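Local atomic coordinates of cytochrome P450 (Bacillus megaterium, PDB entry 5L92), a protein that probably acts as a haem-dependent monooxygenase that oxidises steroids, and binds corticosterone with the steroid's keto oxygen on the haem iron. Residues L194-F198 against S236-I241; I168-S173 against E388-V392; Y140-V144 against Q158-K162; K91-M95 against Q226-E231. One frame throughout, in Å; residues are numbered along the deposited sequence.

Contact 1: residues L194-F198 against S236-I241; sequences LETYF and SILLLI. With C0R (corticosterone), chain D; HEM (protoporphyrin IX containing Fe), chain C.
The F198 ring is wedged among S236, I237 and L240 in the tightest part of this contact between helix 177-207, the G helix of the cytochrome P450 fold, and helix 229-245, the long helix that passes over the haem. The short axes come within 10.7 Å and cross at 113°. Ring atom CD2 of F198 lies 3.6 Å from I237 CG1. S236 CB sits over one face of the ring, 3.9 Å from the centroid of F198 in a CH-pi contact, and Y197 CD1 covers the opposite face; L240 CD2 meets the edge in the ring plane. L240 holds CG anti to its backbone N (chi1 -176°), which carries CD2 out to the facing helix, where it reaches L194 CD2 (3.8 Å) as well as F198 CE2 (3.8 Å). I214 of helix 213-222 also packs on F198 and S236.

Packing slackens beyond L194, whose CD1 stands 4.3 Å from I241 CD1. On the more open side, E195 gives only its backbone and the base of its side chain to I237 CD1; its carboxylate turns elsewhere, bonded to A79 N.

The same stretch of helix 229-245 also serves the active site. I241 CG2 and L238 CD1 lean on corticosterone, whose O1 binds the iron at 1.9 Å, across from the axial C352, while L238 and L239 touch the haem rim. No hydrogen bond joins 194-198 to 236-241, and the S236 hydroxyl is spent on I232 O, so the pairing rests on shape and dispersion, and here helix 177-207 backs a pocket-lining wall through apolar and CH-pi contacts.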
# COMPACT_ATOMS: atom_id res chain seq x y z
N LEU A 194 -11.35 7.48 14.15
CA LEU A 194 -10.00 6.93 14.27
C LEU A 194 -9.17 7.72 15.29
O LEU A 194 -8.51 7.14 16.15
CB LEU A 194 -9.28 6.94 12.93
CG LEU A 194 -9.51 5.84 11.89
CD1 LEU A 194 -8.94 6.29 10.52
CD2 LEU A 194 -8.84 4.60 12.37
N GLU A 195 -9.13 9.04 15.14
CA GLU A 195 -8.42 9.86 16.11
C GLU A 195 -8.91 9.61 17.53
O GLU A 195 -8.11 9.35 18.43
CB GLU A 195 -8.57 11.34 15.75
CG GLU A 195 -7.74 11.67 14.54
CD GLU A 195 -7.98 13.05 14.06
OE1 GLU A 195 -8.37 13.86 14.92
OE2 GLU A 195 -7.78 13.33 12.85
N THR A 196 -10.23 9.64 17.75
CA THR A 196 -10.68 9.53 19.13
C THR A 196 -10.40 8.14 19.66
O THR A 196 -10.06 7.99 20.84
CB THR A 196 -12.18 9.90 19.28
OG1 THR A 196 -12.98 9.11 18.41
CG2 THR A 196 -12.41 11.33 18.95
N TYR A 197 -10.50 7.12 18.80
CA TYR A 197 -10.03 5.79 19.17
C TYR A 197 -8.61 5.85 19.71
O TYR A 197 -8.33 5.37 20.81
CB TYR A 197 -10.08 4.83 17.96
CG TYR A 197 -9.66 3.43 18.31
CD1 TYR A 197 -8.33 3.04 18.26
CD2 TYR A 197 -10.60 2.50 18.72
CE1 TYR A 197 -7.96 1.77 18.61
CE2 TYR A 197 -10.25 1.23 19.06
CZ TYR A 197 -8.92 0.86 19.02
OH TYR A 197 -8.53 -0.41 19.36
N PHE A 198 -7.69 6.46 18.96
CA PHE A 198 -6.30 6.40 19.38
C PHE A 198 -5.96 7.35 20.53
O PHE A 198 -4.99 7.11 21.24
CB PHE A 198 -5.38 6.63 18.18
CG PHE A 198 -5.08 5.37 17.41
CD1 PHE A 198 -4.22 4.42 17.93
CD2 PHE A 198 -5.71 5.11 16.20
CE1 PHE A 198 -3.96 3.23 17.26
CE2 PHE A 198 -5.46 3.95 15.50
CZ PHE A 198 -4.59 2.99 16.02
N SER A 236 0.13 6.39 14.33
CA SER A 236 -0.59 5.16 14.63
C SER A 236 -1.68 4.90 13.60
O SER A 236 -1.84 3.76 13.14
CB SER A 236 -1.15 5.24 16.04
OG SER A 236 -0.07 5.35 16.95
N ILE A 237 -2.40 5.94 13.20
CA ILE A 237 -3.45 5.77 12.19
C ILE A 237 -2.86 5.37 10.85
O ILE A 237 -3.37 4.47 10.18
CB ILE A 237 -4.31 7.06 12.09
CG1 ILE A 237 -5.24 7.18 13.32
CG2 ILE A 237 -5.15 7.06 10.81
CD1 ILE A 237 -5.78 8.59 13.54
N LEU A 238 -1.78 6.04 10.44
CA LEU A 238 -1.13 5.69 9.18
C LEU A 238 -0.76 4.22 9.16
O LEU A 238 -1.04 3.52 8.17
CB LEU A 238 0.11 6.55 9.01
CG LEU A 238 1.01 6.33 7.78
CD1 LEU A 238 0.24 6.52 6.45
CD2 LEU A 238 2.17 7.30 7.89
N LEU A 239 -0.20 3.71 10.25
CA LEU A 239 0.20 2.31 10.30
C LEU A 239 -1.01 1.41 10.29
O LEU A 239 -1.02 0.39 9.60
CB LEU A 239 1.04 2.00 11.55
CG LEU A 239 2.42 2.59 11.71
CD1 LEU A 239 3.07 1.90 12.94
CD2 LEU A 239 3.28 2.46 10.52
N LEU A 240 -2.05 1.80 11.02
CA LEU A 240 -3.26 0.99 11.03
C LEU A 240 -3.80 0.81 9.62
O LEU A 240 -4.11 -0.30 9.20
CB LEU A 240 -4.33 1.62 11.90
CG LEU A 240 -5.58 0.77 12.03
CD1 LEU A 240 -5.21 -0.57 12.68
CD2 LEU A 240 -6.64 1.52 12.81
N ILE A 241 -3.93 1.92 8.88
CA ILE A 241 -4.49 1.87 7.54
C ILE A 241 -3.58 1.07 6.63
O ILE A 241 -4.04 0.22 5.86
CB ILE A 241 -4.74 3.29 7.00
CG1 ILE A 241 -5.74 4.03 7.90
CG2 ILE A 241 -5.28 3.23 5.60
CD1 ILE A 241 -6.03 5.46 7.50
C1 C0R D . -0.09 4.58 1.16
C2 C0R D . 0.95 3.45 1.24
C3 C0R D . 1.24 2.90 2.71
C4 C0R D . 0.06 3.06 3.79
C5 C0R D . -1.17 3.89 3.42
C6 C0R D . -2.37 4.01 4.45
C7 C0R D . -2.80 5.57 4.58
C8 C0R D . -3.05 6.21 3.23
C9 C0R D . -1.85 6.03 2.20
C10 C0R D . -1.31 4.57 2.02
C11 C0R D . -2.22 6.81 0.84
C12 C0R D . -2.66 8.37 1.15
C13 C0R D . -3.81 8.51 2.12
C14 C0R D . -3.43 7.68 3.48
C15 C0R D . -4.50 7.86 4.26
C16 C0R D . -4.89 9.41 4.00
C17 C0R D . -3.99 9.77 2.60
C18 C0R D . -5.14 7.98 1.49
C19 C0R D . -2.34 3.65 1.33
C20 C0R D . -4.74 10.78 1.69
C21 C0R D . -4.02 11.95 1.01
O1 C0R D . 2.23 2.27 3.08
O2 C0R D . -3.21 6.19 0.20
O3 C0R D . -5.95 10.66 1.52
O4 C0R D . -4.95 12.55 0.11
CHA HEM C . 5.02 5.07 2.54
CHB HEM C . 3.62 1.51 -0.52
CHC HEM C . 3.16 -1.57 3.15
CHD HEM C . 4.06 2.10 6.17
C1A HEM C . 4.73 4.34 1.39
C2A HEM C . 4.87 4.83 0.04
C3A HEM C . 4.47 3.85 -0.80
C4A HEM C . 4.09 2.71 -0.01
CMA HEM C . 4.45 3.93 -2.34
CAA HEM C . 5.37 6.24 -0.38
CBA HEM C . 4.38 7.34 -0.00
CGA HEM C . 4.70 8.64 -0.69
O1A HEM C . 5.81 8.83 -1.20
O2A HEM C . 3.83 9.53 -0.77
C1B HEM C . 3.41 0.34 0.17
C2B HEM C . 3.17 -0.98 -0.38
C3B HEM C . 3.03 -1.82 0.66
C4B HEM C . 3.17 -1.05 1.88
CMB HEM C . 3.13 -1.31 -1.89
CAB HEM C . 2.80 -3.34 0.69
CBB HEM C . 3.13 -4.15 -0.33
C1C HEM C . 3.37 -0.84 4.29
C2C HEM C . 3.23 -1.32 5.64
C3C HEM C . 3.49 -0.32 6.46
C4C HEM C . 3.76 0.86 5.68
CMC HEM C . 2.89 -2.77 6.08
CAC HEM C . 3.41 -0.48 7.98
CBC HEM C . 4.48 -0.22 8.73
C1D HEM C . 4.39 3.23 5.47
C2D HEM C . 4.72 4.51 6.06
C3D HEM C . 5.00 5.35 5.06
C4D HEM C . 4.84 4.61 3.81
CMD HEM C . 4.71 4.76 7.59
CAD HEM C . 5.41 6.84 5.14
CBD HEM C . 6.95 7.00 5.12
CGD HEM C . 7.42 8.43 5.05
O1D HEM C . 8.59 8.72 5.42
O2D HEM C . 6.67 9.33 4.59
NA HEM C . 4.25 3.04 1.35
NB HEM C . 3.39 0.25 1.55
NC HEM C . 3.69 0.51 4.36
ND HEM C . 4.44 3.35 4.10
FE HEM C . 4.03 1.74 2.87

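Contact 2: residues I168-S173 against E388-V392; sequences IVAGPS and ESTFV. With C0R (corticosterone), chain D.
The F391 ring carries the angular methyl C18 of corticosterone over the centre of one face, 3.6 Å above its plane, while V169 O meets its edge in that plane, 3.6 Å from CD2. This is where the loop between strands 377-378 and 399-401, corresponding to the P450 turn known as substrate recognition site 6, meets the C-terminal end of helix 158-169, the F helix. I168 adds a second wall to the pocket through CG2, 3.6 Å from steroid C15. Were F391 an alanine, C18 would probably lose its flat support, a gap would open beneath that side of the steroid, and V169 O would lose the edge it meets.

Behind the ring, S389 ties the two segments together. The chi1 of 171° turns its hydroxyl opposite the backbone N and toward V169 O (2.8 Å), to which it donates; OG accepts from V392 N in an ST motif and weakly from F391 N, so two good bonds and a weak one should limit its rotation. V169 O also accepts from a water that in turn takes T390 N, so this carbonyl at the helix end is well satisfied. K187 of helix 177-207 binds the neighbouring carbonyls of I168 and A170.

Farther out the two backbones run close: a CB on G171 would fall 3.2 Å from S389 CA, a tight fit. There G171 N donates to E388 O at 3.0 Å, with an N-H...O angle of 163°.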
# COMPACT_ATOMS: atom_id res chain seq x y z
N ILE A 168 -11.29 5.49 4.39
CA ILE A 168 -10.20 6.45 4.17
C ILE A 168 -9.57 6.27 2.79
O ILE A 168 -9.22 7.26 2.13
CB ILE A 168 -9.14 6.36 5.28
CG1 ILE A 168 -9.71 6.82 6.63
CG2 ILE A 168 -7.95 7.24 4.94
CD1 ILE A 168 -10.21 8.27 6.63
N VAL A 169 -9.38 5.03 2.32
CA VAL A 169 -8.75 4.86 1.00
C VAL A 169 -9.78 4.81 -0.14
O VAL A 169 -9.40 4.77 -1.32
CB VAL A 169 -7.81 3.63 0.92
CG1 VAL A 169 -6.67 3.71 1.97
CG2 VAL A 169 -8.58 2.33 1.03
N ALA A 170 -11.07 4.85 0.18
CA ALA A 170 -12.11 4.70 -0.83
C ALA A 170 -12.08 5.83 -1.86
O ALA A 170 -11.82 6.99 -1.55
CB ALA A 170 -13.48 4.64 -0.16
N GLY A 171 -12.27 5.44 -3.11
CA GLY A 171 -12.49 6.38 -4.19
C GLY A 171 -13.97 6.45 -4.53
O GLY A 171 -14.76 5.56 -4.22
N PRO A 172 -14.36 7.53 -5.19
CA PRO A 172 -15.78 7.74 -5.47
C PRO A 172 -16.29 6.82 -6.57
O PRO A 172 -15.55 6.39 -7.46
CB PRO A 172 -15.83 9.20 -5.89
CG PRO A 172 -14.51 9.39 -6.56
CD PRO A 172 -13.53 8.58 -5.77
N SER A 173 -17.58 6.49 -6.51
CA SER A 173 -18.20 5.63 -7.51
C SER A 173 -18.48 6.39 -8.80
O SER A 173 -18.40 5.82 -9.86
CB SER A 173 -19.44 4.93 -6.97
OG SER A 173 -20.18 5.78 -6.13
N GLU A 388 -12.60 -0.23 -5.40
CA GLU A 388 -12.99 1.08 -5.93
C GLU A 388 -12.15 2.13 -5.22
O GLU A 388 -12.54 2.70 -4.20
CB GLU A 388 -14.49 1.30 -5.76
CG GLU A 388 -15.05 2.45 -6.56
CD GLU A 388 -16.55 2.33 -6.80
OE1 GLU A 388 -17.33 2.58 -5.86
OE2 GLU A 388 -16.93 1.96 -7.94
N SER A 389 -10.97 2.41 -5.77
CA SER A 389 -10.02 3.26 -5.09
C SER A 389 -8.99 3.74 -6.10
O SER A 389 -8.65 3.01 -7.03
CB SER A 389 -9.33 2.49 -3.93
OG SER A 389 -8.25 3.21 -3.36
N THR A 390 -8.52 4.96 -5.92
CA THR A 390 -7.32 5.38 -6.63
C THR A 390 -6.08 5.32 -5.75
O THR A 390 -4.97 5.35 -6.26
CB THR A 390 -7.45 6.82 -7.22
OG1 THR A 390 -7.28 7.80 -6.20
CG2 THR A 390 -8.75 7.03 -7.85
N PHE A 391 -6.25 5.22 -4.42
CA PHE A 391 -5.10 5.12 -3.55
C PHE A 391 -4.54 3.70 -3.47
O PHE A 391 -3.33 3.54 -3.22
CB PHE A 391 -5.47 5.62 -2.14
CG PHE A 391 -5.82 7.07 -2.06
CD1 PHE A 391 -4.89 8.05 -2.35
CD2 PHE A 391 -7.09 7.45 -1.64
CE1 PHE A 391 -5.23 9.41 -2.23
CE2 PHE A 391 -7.44 8.79 -1.51
CZ PHE A 391 -6.51 9.77 -1.80
N VAL A 392 -5.37 2.66 -3.69
CA VAL A 392 -4.87 1.29 -3.69
C VAL A 392 -5.40 0.52 -4.90
O VAL A 392 -6.42 0.87 -5.50
CB VAL A 392 -5.21 0.54 -2.37
CG1 VAL A 392 -4.58 1.25 -1.21
CG2 VAL A 392 -6.71 0.39 -2.18
C1 C0R D . -0.09 4.58 1.16
C2 C0R D . 0.95 3.45 1.24
C3 C0R D . 1.24 2.90 2.71
C4 C0R D . 0.06 3.06 3.79
C5 C0R D . -1.17 3.89 3.42
C6 C0R D . -2.37 4.01 4.45
C7 C0R D . -2.80 5.57 4.58
C8 C0R D . -3.05 6.21 3.23
C9 C0R D . -1.85 6.03 2.20
C10 C0R D . -1.31 4.57 2.02
C11 C0R D . -2.22 6.81 0.84
C12 C0R D . -2.66 8.37 1.15
C13 C0R D . -3.81 8.51 2.12
C14 C0R D . -3.43 7.68 3.48
C15 C0R D . -4.50 7.86 4.26
C16 C0R D . -4.89 9.41 4.00
C17 C0R D . -3.99 9.77 2.60
C18 C0R D . -5.14 7.98 1.49
C19 C0R D . -2.34 3.65 1.33
C20 C0R D . -4.74 10.78 1.69
C21 C0R D . -4.02 11.95 1.01
O1 C0R D . 2.23 2.27 3.08
O2 C0R D . -3.21 6.19 0.20
O3 C0R D . -5.95 10.66 1.52
O4 C0R D . -4.95 12.55 0.11
O HOH W 1 -9.27 6.53 -3.86

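Contact 3: residues Y140-V144 against Q158-K162; sequences YPLPV and QRQFK
Q158 sends its amide to the edge of the Y140 ring, where NE2 donates to Y140 OH over 3.1 Å at 150°. The phenol oxygen lies slightly out of the amide plane, and ring and amide are turned 71° from each other. A bend at chi2 (-92°) swings the amide round to this edge, while CG of Q158 stays 4.2 Å from V144 CG1.

F161 comes next. Its ring edge receives V144 CG2, and it also packs edge-to-face on Y197 and against L240. These residues join the start of helix 141-151 to the first turns of helix 158-169, the E and F helices of the P450 fold, and helix 229-245 closes the group: its N244 is hydrogen-bonded to Y140 OH through OD1. With a phenylalanine at Y140, both Q158 NE2 and N244 OD1 would probably be left without the oxygen that joins them.

K162 covers a face of the same tyrosine. Its CB lies 3.3 Å from Y140 OH, and CD hangs over the ring, 3.9 Å from the Y140 centroid and shifted toward the rim. Only the last torsion turns aside, and NZ pairs in a salt bridge with D166 OD2; at 5.4 Å from the Y140 centroid, its pull on the ring is weak at most.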
# COMPACT_ATOMS: atom_id res chain seq x y z
N TYR A 140 -5.96 -10.60 3.93
CA TYR A 140 -6.39 -9.45 4.74
C TYR A 140 -6.05 -9.70 6.23
O TYR A 140 -5.35 -8.89 6.84
CB TYR A 140 -7.90 -9.13 4.56
CG TYR A 140 -8.36 -8.24 5.69
CD1 TYR A 140 -7.89 -6.93 5.78
CD2 TYR A 140 -9.13 -8.72 6.74
CE1 TYR A 140 -8.20 -6.11 6.84
CE2 TYR A 140 -9.46 -7.88 7.84
CZ TYR A 140 -8.98 -6.58 7.87
OH TYR A 140 -9.27 -5.72 8.93
N PRO A 141 -6.48 -10.81 6.83
CA PRO A 141 -6.25 -10.98 8.29
C PRO A 141 -4.79 -10.96 8.71
O PRO A 141 -4.44 -10.34 9.72
CB PRO A 141 -6.88 -12.33 8.60
CG PRO A 141 -7.78 -12.63 7.48
CD PRO A 141 -7.26 -11.91 6.27
N LEU A 142 -3.90 -11.66 7.99
CA LEU A 142 -2.53 -11.74 8.49
C LEU A 142 -1.95 -10.37 8.75
O LEU A 142 -1.45 -10.13 9.86
CB LEU A 142 -1.64 -12.56 7.56
CG LEU A 142 -0.12 -12.43 7.78
CD1 LEU A 142 0.35 -13.03 9.09
CD2 LEU A 142 0.64 -13.03 6.66
N PRO A 143 -1.98 -9.43 7.81
CA PRO A 143 -1.28 -8.17 8.07
C PRO A 143 -1.96 -7.28 9.12
O PRO A 143 -1.26 -6.49 9.77
CB PRO A 143 -1.24 -7.52 6.69
CG PRO A 143 -1.33 -8.68 5.75
CD PRO A 143 -2.31 -9.56 6.37
N VAL A 144 -3.27 -7.35 9.31
CA VAL A 144 -3.87 -6.51 10.35
C VAL A 144 -3.55 -7.09 11.73
O VAL A 144 -3.43 -6.35 12.71
CB VAL A 144 -5.39 -6.36 10.13
CG1 VAL A 144 -6.10 -7.70 10.26
CG2 VAL A 144 -5.99 -5.32 11.11
N GLN A 158 -10.80 -5.52 15.03
CA GLN A 158 -10.44 -5.64 13.61
C GLN A 158 -11.53 -5.11 12.68
O GLN A 158 -11.22 -4.50 11.65
CB GLN A 158 -10.13 -7.10 13.27
CG GLN A 158 -10.00 -7.44 11.74
CD GLN A 158 -11.34 -7.89 11.11
OE1 GLN A 158 -11.97 -8.81 11.62
NE2 GLN A 158 -11.76 -7.24 10.02
N ARG A 159 -12.80 -5.33 13.00
CA ARG A 159 -13.85 -4.98 12.07
C ARG A 159 -14.04 -3.47 11.98
O ARG A 159 -14.30 -2.94 10.89
CB ARG A 159 -15.15 -5.68 12.47
CG ARG A 159 -16.37 -5.23 11.65
CD ARG A 159 -17.65 -5.94 12.12
NE ARG A 159 -17.33 -7.27 12.64
CZ ARG A 159 -17.28 -7.58 13.93
NH1 ARG A 159 -17.56 -6.68 14.87
NH2 ARG A 159 -16.96 -8.82 14.29
N GLN A 160 -13.90 -2.75 13.10
CA GLN A 160 -13.89 -1.29 13.01
C GLN A 160 -12.71 -0.80 12.18
O GLN A 160 -12.86 0.07 11.32
CB GLN A 160 -13.80 -0.65 14.40
CG GLN A 160 -14.95 -0.95 15.33
CD GLN A 160 -14.99 0.02 16.51
OE1 GLN A 160 -15.35 1.18 16.36
NE2 GLN A 160 -14.58 -0.45 17.69
N PHE A 161 -11.51 -1.34 12.47
CA PHE A 161 -10.29 -0.98 11.74
C PHE A 161 -10.50 -1.07 10.24
O PHE A 161 -10.17 -0.14 9.48
CB PHE A 161 -9.14 -1.92 12.13
CG PHE A 161 -8.73 -1.84 13.56
CD1 PHE A 161 -9.11 -0.80 14.37
CD2 PHE A 161 -7.92 -2.84 14.09
CE1 PHE A 161 -8.69 -0.72 15.68
CE2 PHE A 161 -7.49 -2.79 15.42
CZ PHE A 161 -7.89 -1.73 16.22
N LYS A 162 -11.06 -2.19 9.78
CA LYS A 162 -11.27 -2.40 8.35
C LYS A 162 -12.21 -1.36 7.77
O LYS A 162 -11.91 -0.75 6.74
CB LYS A 162 -11.83 -3.79 8.08
CG LYS A 162 -11.74 -4.22 6.59
CD LYS A 162 -12.16 -5.69 6.44
CE LYS A 162 -12.11 -6.14 4.99
NZ LYS A 162 -12.82 -5.17 4.10

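Contact 4: residues K91-M95 against Q226-E231. With HEM (protoporphyrin IX containing Fe), chain C.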
# COMPACT_ATOMS: atom_id res chain seq x y z
N LYS A 91 11.09 18.79 9.26
CA LYS A 91 10.26 18.02 10.17
C LYS A 91 10.18 16.53 9.79
O LYS A 91 10.03 15.66 10.67
CB LYS A 91 8.87 18.66 10.21
CG LYS A 91 7.85 18.12 11.22
CD LYS A 91 8.37 18.15 12.66
CE LYS A 91 7.24 18.00 13.69
NZ LYS A 91 7.72 17.73 15.08
N HIS A 92 10.26 16.21 8.49
CA HIS A 92 10.12 14.80 8.11
C HIS A 92 11.25 13.96 8.68
O HIS A 92 11.02 12.88 9.24
CB HIS A 92 10.09 14.61 6.59
CG HIS A 92 10.09 13.16 6.20
ND1 HIS A 92 11.24 12.47 5.90
CD2 HIS A 92 9.08 12.26 6.14
CE1 HIS A 92 10.94 11.21 5.63
NE2 HIS A 92 9.63 11.06 5.76
N ALA A 93 12.48 14.44 8.55
CA ALA A 93 13.64 13.66 8.99
C ALA A 93 13.62 13.43 10.49
O ALA A 93 13.91 12.32 10.95
CB ALA A 93 14.93 14.37 8.58
N GLU A 94 13.27 14.46 11.27
CA GLU A 94 13.14 14.31 12.71
C GLU A 94 12.09 13.25 13.08
O GLU A 94 12.34 12.39 13.93
CB GLU A 94 12.78 15.67 13.34
CG GLU A 94 13.78 16.80 13.07
CD GLU A 94 13.19 18.21 13.29
OE1 GLU A 94 12.14 18.33 13.97
OE2 GLU A 94 13.77 19.19 12.77
N MET A 95 10.90 13.29 12.45
CA MET A 95 9.87 12.31 12.78
C MET A 95 10.31 10.89 12.41
O MET A 95 10.20 9.96 13.22
CB MET A 95 8.57 12.67 12.06
CG MET A 95 7.87 13.93 12.57
SD MET A 95 7.29 13.81 14.29
CE MET A 95 8.66 14.60 15.14
N GLN A 226 10.82 15.72 20.53
CA GLN A 226 9.94 16.78 20.03
C GLN A 226 8.77 16.18 19.25
O GLN A 226 8.73 16.21 18.02
CB GLN A 226 10.75 17.71 19.14
CG GLN A 226 10.03 18.91 18.57
CD GLN A 226 11.00 19.82 17.81
OE1 GLN A 226 12.20 19.83 18.09
NE2 GLN A 226 10.49 20.55 16.83
N LEU A 227 7.78 15.66 19.98
CA LEU A 227 6.58 15.18 19.31
C LEU A 227 5.34 15.40 20.17
O LEU A 227 5.38 15.31 21.40
CB LEU A 227 6.72 13.70 18.92
CG LEU A 227 6.95 12.66 20.01
CD1 LEU A 227 5.67 12.29 20.64
CD2 LEU A 227 7.55 11.42 19.43
N THR A 228 4.22 15.67 19.50
CA THR A 228 2.94 15.88 20.15
C THR A 228 2.13 14.59 20.19
O THR A 228 2.37 13.65 19.43
CB THR A 228 2.11 16.95 19.42
OG1 THR A 228 1.68 16.45 18.13
CG2 THR A 228 2.92 18.25 19.25
N ASP A 229 1.15 14.57 21.09
CA ASP A 229 0.25 13.44 21.12
C ASP A 229 -0.50 13.29 19.80
O ASP A 229 -0.73 12.16 19.37
CB ASP A 229 -0.74 13.56 22.26
CG ASP A 229 -0.13 13.22 23.59
OD1 ASP A 229 0.98 12.64 23.62
OD2 ASP A 229 -0.75 13.51 24.62
N GLU A 230 -0.89 14.40 19.18
CA GLU A 230 -1.52 14.33 17.86
C GLU A 230 -0.61 13.62 16.87
O GLU A 230 -1.08 12.91 15.98
CB GLU A 230 -1.86 15.75 17.36
CG GLU A 230 -2.71 15.80 16.07
CD GLU A 230 -2.90 17.20 15.52
OE1 GLU A 230 -2.03 18.06 15.74
OE2 GLU A 230 -3.92 17.43 14.86
N GLU A 231 0.71 13.81 17.01
CA GLU A 231 1.64 13.19 16.07
C GLU A 231 1.71 11.68 16.29
O GLU A 231 1.75 10.91 15.32
CB GLU A 231 3.01 13.85 16.21
CG GLU A 231 3.10 15.14 15.40
CD GLU A 231 4.33 16.02 15.72
OE1 GLU A 231 5.16 15.61 16.56
OE2 GLU A 231 4.45 17.11 15.14
CHA HEM C . 5.02 5.07 2.54
CHB HEM C . 3.62 1.51 -0.52
CHC HEM C . 3.16 -1.57 3.15
CHD HEM C . 4.06 2.10 6.17
C1A HEM C . 4.73 4.34 1.39
C2A HEM C . 4.87 4.83 0.04
C3A HEM C . 4.47 3.85 -0.80
C4A HEM C . 4.09 2.71 -0.01
CMA HEM C . 4.45 3.93 -2.34
CAA HEM C . 5.37 6.24 -0.38
CBA HEM C . 4.38 7.34 -0.00
CGA HEM C . 4.70 8.64 -0.69
O1A HEM C . 5.81 8.83 -1.20
O2A HEM C . 3.83 9.53 -0.77
C1B HEM C . 3.41 0.34 0.17
C2B HEM C . 3.17 -0.98 -0.38
C3B HEM C . 3.03 -1.82 0.66
C4B HEM C . 3.17 -1.05 1.88
CMB HEM C . 3.13 -1.31 -1.89
CAB HEM C . 2.80 -3.34 0.69
CBB HEM C . 3.13 -4.15 -0.33
C1C HEM C . 3.37 -0.84 4.29
C2C HEM C . 3.23 -1.32 5.64
C3C HEM C . 3.49 -0.32 6.46
C4C HEM C . 3.76 0.86 5.68
CMC HEM C . 2.89 -2.77 6.08
CAC HEM C . 3.41 -0.48 7.98
CBC HEM C . 4.48 -0.22 8.73
C1D HEM C . 4.39 3.23 5.47
C2D HEM C . 4.72 4.51 6.06
C3D HEM C . 5.00 5.35 5.06
C4D HEM C . 4.84 4.61 3.81
CMD HEM C . 4.71 4.76 7.59
CAD HEM C . 5.41 6.84 5.14
CBD HEM C . 6.95 7.00 5.12
CGD HEM C . 7.42 8.43 5.05
O1D HEM C . 8.59 8.72 5.42
O2D HEM C . 6.67 9.33 4.59
NA HEM C . 4.25 3.04 1.35
NB HEM C . 3.39 0.25 1.55
NC HEM C . 3.69 0.51 4.36
ND HEM C . 4.44 3.35 4.10
FE HEM C . 4.03 1.74 2.87
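M95 and L227 bring their CA atoms to 7.9 Å, and those of E94 and Q226 stand 8.4 Å apart, where helix 91-97, the C helix of the P450 fold, passes the turn that leads into helix 229-245. E231 is met by both K91 and M95. K91 comes from the opposite direction, its chain bent at chi2 (56°), and NZ forms a salt bridge with E231 OE2 at 3.3 Å. M95 crosses E231 at about a right angle, SD 3.6 Å from E231 OE1, while its methyl CE approaches Q226 O and the CB of L227.

The carboxylate is also busy within its own segment. T228 N donates to E231 OE1 (3.1 Å, 157°) from above the carboxylate plane, and E231 N returns a bond to T228 OG1 (3.0 Å); this is a capping box, with T228 as the N-cap of helix 229-245. OE1 thus takes the T228 N-H of the box, while OE2 is the nearer oxygen to K91 NZ.

On the other side of helix 91-97, H92 NE2 gives a nearly straight hydrogen bond to the haem propionate O1D at 2.6 Å, and H350 meets the H92 ring edge-to-face. The shared use of E231 implies that K91 and the capping N-H together would probably favour a charged carboxylate, linking the start of helix 229-245 to the helix that holds a propionate.

How the contacts relate
From the N terminus, 91-95 opens contact 4, whose loop runs on to 226-231. Contact 3 closes first, a short loop from 140-144 to 158-162, nested inside that of contact 4. Segment 168-173 then opens contact 2 and 194-198 opens contact 1. After 226-231 closes contact 4, 236-241 closes contact 1 and, much later, 388-392 closes contact 2, with contact 1 nested inside it. Contact 4 therefore crosses contacts 1 and 2, while contact 3 precedes both. Helix 229-245 serves contacts 1 and 4, helix 158-169 contacts 2 and 3; I241 packs on I168 and L240 on F161, joining contact 1 to contacts 2 and 3.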